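Local coordinates for bacterial Pleckstrin homology domain-containing protein (Shewanella loihica PV-4, PDB 3DCX), which is of unknown biochemical function but belongs to the bacterial pleckstrin-homology family and assembles with further copies of itself, at residues His60-Pro63 with Tyr64-Thr68; Val106-Gln109 with Lys110-Asn114. One frame throughout, in Å; residues are numbered along the deposited sequence.

Contact 1 (His60-Pro63 with Tyr64-Thr68); sequences HSVP and YKAIT
Pro63 and Ala66 are joined by the one hydrogen bond between His60-Pro63 and Tyr64-Thr68: Ala66 N lies 3.0 Å from Pro63 O. Its N-H...O angle is 154°, and the donor stands 55° out of the carbonyl plane. The i to i+3 spacing, with the amide above the carbonyl plane, is that of a 3-10 turn. A second such bond, Ile67 N to Tyr64 O, follows one residue on.

Pro63 gives more of its surface to the following residues than any other residue here. Lys65 folds back alongside its ring: with Lys65 CG set between the backbone N and the carbonyl carbon (chi1 57°) and the chain bent again at chi2, Lys65 CE comes 3.9 Å from Pro63 CB. A further bend at chi4 directs Lys65 NZ, which is hydrogen-bonded to Ser116 O of the second subunit. Ala66 CB sits 3.4 Å from Pro63 O and 4.4 Å from Pro63 CD. Beside this, Val62 uses CG1, which its first torsion places opposite the backbone N, to meet Ile67 CG1 at 4.2 Å; the two side chains cross at about a right angle.

Tyr64 turns the other way. Its CB rests 3.7 Å from Pro63 C, while its hydroxyl hydrogen-bonds to Thr40 O and its ring meets that of Phe115 on helix 105-116. Pro63 and Ala66 also pack on Thr68 of the second subunit.

Having no N-H, Pro63 withdraws a strand donor just where the chain leaves the five-stranded sheet. Its carbonyl is turned to Ala66 N instead, consistent with a 3-10 turn that starts the link to the three-stranded sheet.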
loop_
_atom_site.group_PDB
_atom_site.type_symbol
_atom_site.label_atom_id
_atom_site.label_comp_id
_atom_site.label_asym_id
_atom_site.label_seq_id
_atom_site.Cartn_x
_atom_site.Cartn_y
_atom_site.Cartn_z
ATOM N N HIS A 60 -0.361 -5.918 19.848
ATOM C CA HIS A 60 -0.611 -5.590 18.464
ATOM C C HIS A 60 -0.273 -4.113 18.257
ATOM O O HIS A 60 -0.926 -3.224 18.821
ATOM C CB HIS A 60 -2.070 -5.893 18.130
ATOM C CG HIS A 60 -2.398 -5.756 16.680
ATOM N ND1 HIS A 60 -3.692 -5.687 16.221
ATOM C CD2 HIS A 60 -1.605 -5.595 15.597
ATOM C CE1 HIS A 60 -3.680 -5.533 14.907
ATOM N NE2 HIS A 60 -2.425 -5.471 14.504
ATOM N N SER A 61 0.751 -3.856 17.452
ATOM C CA SER A 61 1.120 -2.481 17.057
ATOM C C SER A 61 0.439 -2.057 15.764
ATOM O O SER A 61 0.571 -2.728 14.714
ATOM C CB SER A 61 2.630 -2.348 16.894
ATOM O OG SER A 61 3.299 -2.638 18.112
ATOM N N VAL A 62 -0.293 -0.945 15.842
ATOM C CA VAL A 62 -0.904 -0.341 14.675
ATOM C C VAL A 62 -0.299 1.037 14.449
ATOM O O VAL A 62 -0.715 1.996 15.112
ATOM C CB VAL A 62 -2.419 -0.240 14.782
ATOM C CG1 VAL A 62 -2.986 0.143 13.391
ATOM C CG2 VAL A 62 -2.989 -1.560 15.262
ATOM N N PRO A 63 0.697 1.132 13.550
ATOM C CA PRO A 63 1.227 2.450 13.230
ATOM C C PRO A 63 0.111 3.302 12.660
ATOM O O PRO A 63 -0.794 2.790 11.990
ATOM C CB PRO A 63 2.321 2.166 12.190
ATOM C CG PRO A 63 2.655 0.714 12.372
ATOM C CD PRO A 63 1.381 0.072 12.791
ATOM N N TYR A 64 0.160 4.593 12.930
ATOM C CA TYR A 64 -0.899 5.477 12.483
ATOM C C TYR A 64 -0.986 5.476 10.974
ATOM O O TYR A 64 -2.065 5.594 10.418
ATOM C CB TYR A 64 -0.688 6.881 13.022
ATOM C CG TYR A 64 -0.893 6.974 14.507
ATOM C CD1 TYR A 64 -2.164 6.927 15.071
ATOM C CD2 TYR A 64 0.186 7.122 15.352
ATOM C CE1 TYR A 64 -2.347 7.033 16.461
ATOM C CE2 TYR A 64 0.017 7.207 16.742
ATOM C CZ TYR A 64 -1.244 7.164 17.292
ATOM O OH TYR A 64 -1.377 7.269 18.672
ATOM N N LYS A 65 0.148 5.283 10.305
ATOM C CA LYS A 65 0.177 5.294 8.829
ATOM C C LYS A 65 -0.576 4.111 8.202
ATOM O O LYS A 65 -0.896 4.141 7.023
ATOM C CB LYS A 65 1.614 5.409 8.311
ATOM C CG LYS A 65 2.550 4.324 8.791
ATOM C CD LYS A 65 3.996 4.809 9.003
ATOM C CE LYS A 65 4.881 3.691 9.627
ATOM N NZ LYS A 65 4.814 2.400 8.880
ATOM N N ALA A 66 -0.903 3.101 9.009
ATOM C CA ALA A 66 -1.696 1.938 8.554
ATOM C C ALA A 66 -3.200 2.182 8.666
ATOM O O ALA A 66 -4.011 1.391 8.167
ATOM C CB ALA A 66 -1.331 0.715 9.379
ATOM N N ILE A 67 -3.585 3.239 9.375
ATOM C CA ILE A 67 -4.994 3.575 9.559
ATOM C C ILE A 67 -5.402 4.370 8.333
ATOM O O ILE A 67 -5.073 5.554 8.198
ATOM C CB ILE A 67 -5.255 4.395 10.845
ATOM C CG1 ILE A 67 -4.758 3.669 12.089
ATOM C CG2 ILE A 67 -6.710 4.651 11.002
ATOM C CD1 ILE A 67 -4.760 4.529 13.333
ATOM N N THR A 68 -6.106 3.725 7.425
ATOM C CA THR A 68 -6.399 4.312 6.118
ATOM C C THR A 68 -7.612 5.247 6.165
ATOM O O THR A 68 -7.759 6.171 5.352
ATOM C CB THR A 68 -6.642 3.202 5.100
ATOM O OG1 THR A 68 -7.716 2.384 5.567
ATOM C CG2 THR A 68 -5.374 2.332 4.950
#

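Contact 2 (Val106-Gln109 with Lys110-Asn114); sequences VGIQ and KTIAN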
loop_
_atom_site.group_PDB
_atom_site.type_symbol
_atom_site.label_atom_id
_atom_site.label_comp_id
_atom_site.label_asym_id
_atom_site.label_seq_id
_atom_site.Cartn_x
_atom_site.Cartn_y
_atom_site.Cartn_z
ATOM N N VAL A 106 -13.144 13.242 22.683
ATOM C CA VAL A 106 -12.583 14.275 21.797
ATOM C C VAL A 106 -11.046 14.201 21.725
ATOM O O VAL A 106 -10.461 14.347 20.654
ATOM C CB VAL A 106 -13.053 15.695 22.213
ATOM C CG1 VAL A 106 -12.176 16.770 21.562
ATOM C CG2 VAL A 106 -14.527 15.897 21.858
ATOM N N GLY A 107 -10.389 13.938 22.853
ATOM C CA GLY A 107 -8.909 13.829 22.885
ATOM C C GLY A 107 -8.372 12.627 22.121
ATOM O O GLY A 107 -7.382 12.711 21.395
ATOM N N ILE A 108 -9.049 11.499 22.277
ATOM C CA ILE A 108 -8.799 10.335 21.452
ATOM C C ILE A 108 -8.841 10.725 19.973
ATOM O O ILE A 108 -7.937 10.442 19.219
ATOM C CB ILE A 108 -9.824 9.193 21.784
ATOM C CG1 ILE A 108 -9.364 8.466 23.058
ATOM C CG2 ILE A 108 -9.988 8.233 20.593
ATOM C CD1 ILE A 108 -10.395 7.473 23.600
ATOM N N GLN A 109 -9.902 11.389 19.561
ATOM C CA GLN A 109 -10.056 11.720 18.148
ATOM C C GLN A 109 -8.980 12.710 17.696
ATOM O O GLN A 109 -8.501 12.645 16.547
ATOM C CB GLN A 109 -11.434 12.315 17.913
ATOM C CG GLN A 109 -12.577 11.343 18.147
ATOM C CD GLN A 109 -13.895 12.022 18.005
ATOM O OE1 GLN A 109 -14.343 12.287 16.894
ATOM N NE2 GLN A 109 -14.519 12.353 19.134
ATOM N N LYS A 110 -8.635 13.645 18.585
ATOM C CA LYS A 110 -7.638 14.676 18.290
ATOM C C LYS A 110 -6.263 14.038 18.137
ATOM O O LYS A 110 -5.515 14.388 17.238
ATOM C CB LYS A 110 -7.614 15.728 19.405
ATOM C CG LYS A 110 -6.800 16.982 19.090
ATOM C CD LYS A 110 -7.004 18.050 20.164
ATOM C CE LYS A 110 -6.625 19.466 19.695
ATOM N NZ LYS A 110 -5.251 19.551 19.122
ATOM N N THR A 111 -5.951 13.084 19.015
ATOM C CA THR A 111 -4.699 12.324 18.940
ATOM C C THR A 111 -4.567 11.546 17.644
ATOM O O THR A 111 -3.507 11.557 16.999
ATOM C CB THR A 111 -4.574 11.335 20.113
ATOM O OG1 THR A 111 -4.770 12.043 21.332
ATOM C CG2 THR A 111 -3.194 10.670 20.119
ATOM N N ILE A 112 -5.645 10.884 17.233
ATOM C CA ILE A 112 -5.604 10.152 15.966
ATOM C C ILE A 112 -5.386 11.107 14.813
ATOM O O ILE A 112 -4.615 10.838 13.884
ATOM C CB ILE A 112 -6.895 9.282 15.752
ATOM C CG1 ILE A 112 -6.903 8.119 16.738
ATOM C CG2 ILE A 112 -6.947 8.739 14.335
ATOM C CD1 ILE A 112 -8.292 7.596 17.128
ATOM N N ALA A 113 -6.051 12.252 14.861
ATOM C CA ALA A 113 -5.873 13.238 13.836
ATOM C C ALA A 113 -4.447 13.802 13.864
ATOM O O ALA A 113 -3.832 13.970 12.811
ATOM C CB ALA A 113 -6.899 14.377 14.013
ATOM N N ASN A 114 -3.935 14.130 15.061
ATOM C CA ASN A 114 -2.552 14.638 15.194
ATOM C C ASN A 114 -1.500 13.705 14.630
ATOM O O ASN A 114 -0.524 14.142 14.008
ATOM C CB ASN A 114 -2.200 14.975 16.670
ATOM C CG ASN A 114 -2.724 16.323 17.094
ATOM O OD1 ASN A 114 -2.866 17.224 16.265
ATOM N ND2 ASN A 114 -3.037 16.472 18.384
#
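Gly107 O is gripped by two donors of Thr111, its backbone N at 2.8 Å and its hydroxyl OG1 at 2.7 Å. They reach the oxygen from opposite faces of the carbonyl plane: the amide is tilted 23° from that plane, whereas OG1 stands 37° out of it. The hydroxyl can fold back in this way because chi1 of Thr111 (-53°) holds OG1 beside its own backbone N. An alanine here would keep the amide bond but would probably leave Gly107 O without its second donor, and would take away the methyl that packs near Tyr64.

The helical bonds continue on both sides, with Lys110 N 2.8 Å from Val106 O, Ile112 N 3.1 Å from Ile108 O and Ala113 N 3.0 Å from Gln109 O. One turn apart, Ile108 and Ile112 lie side by side and point the same way; Ile108 CG2 touches Ile112 CD1 at 3.9 Å, and that same CD1 lies 3.5 Å from Ile108 O. Both isoleucines press on Phe39 of strand 35-40.

Lys110 reaches away from this apolar face, its chain extended as far as CE and bent at chi4, to a salt bridge with Asp22 of the third subunit. Gln109 NE2 bonds back to Val105 O and also to a bound methylpentanediol, probably from the crystallisation liquor.

The i to i+4 bonding and the apolar stripe turned toward the strands identify an amphipathic alpha-helix, here the C-terminal helix characteristic of pleckstrin-homology domains.

Contact 1 comes first along the chain and contact 2 near its end, their centres about 14 Å apart and each about 11 Å from the centre of the chain. Contact 1 joins strand 56-63, at the border of the five-stranded antiparallel sheet, to strand 67-73, which starts the three-stranded one; contact 2 lies wholly on helix 105-116. They meet directly where Tyr64 OH approaches Thr111 CG2 at 4.1 Å, a packing contact. Helix 105-116 also rests on strands 26-32 and 35-40 of the first sheet and on 67-73 of the second, so it spans both. Contact 1 lies mainly against the second subunit, though Thr68 also touches the third, which contact 2 adjoins.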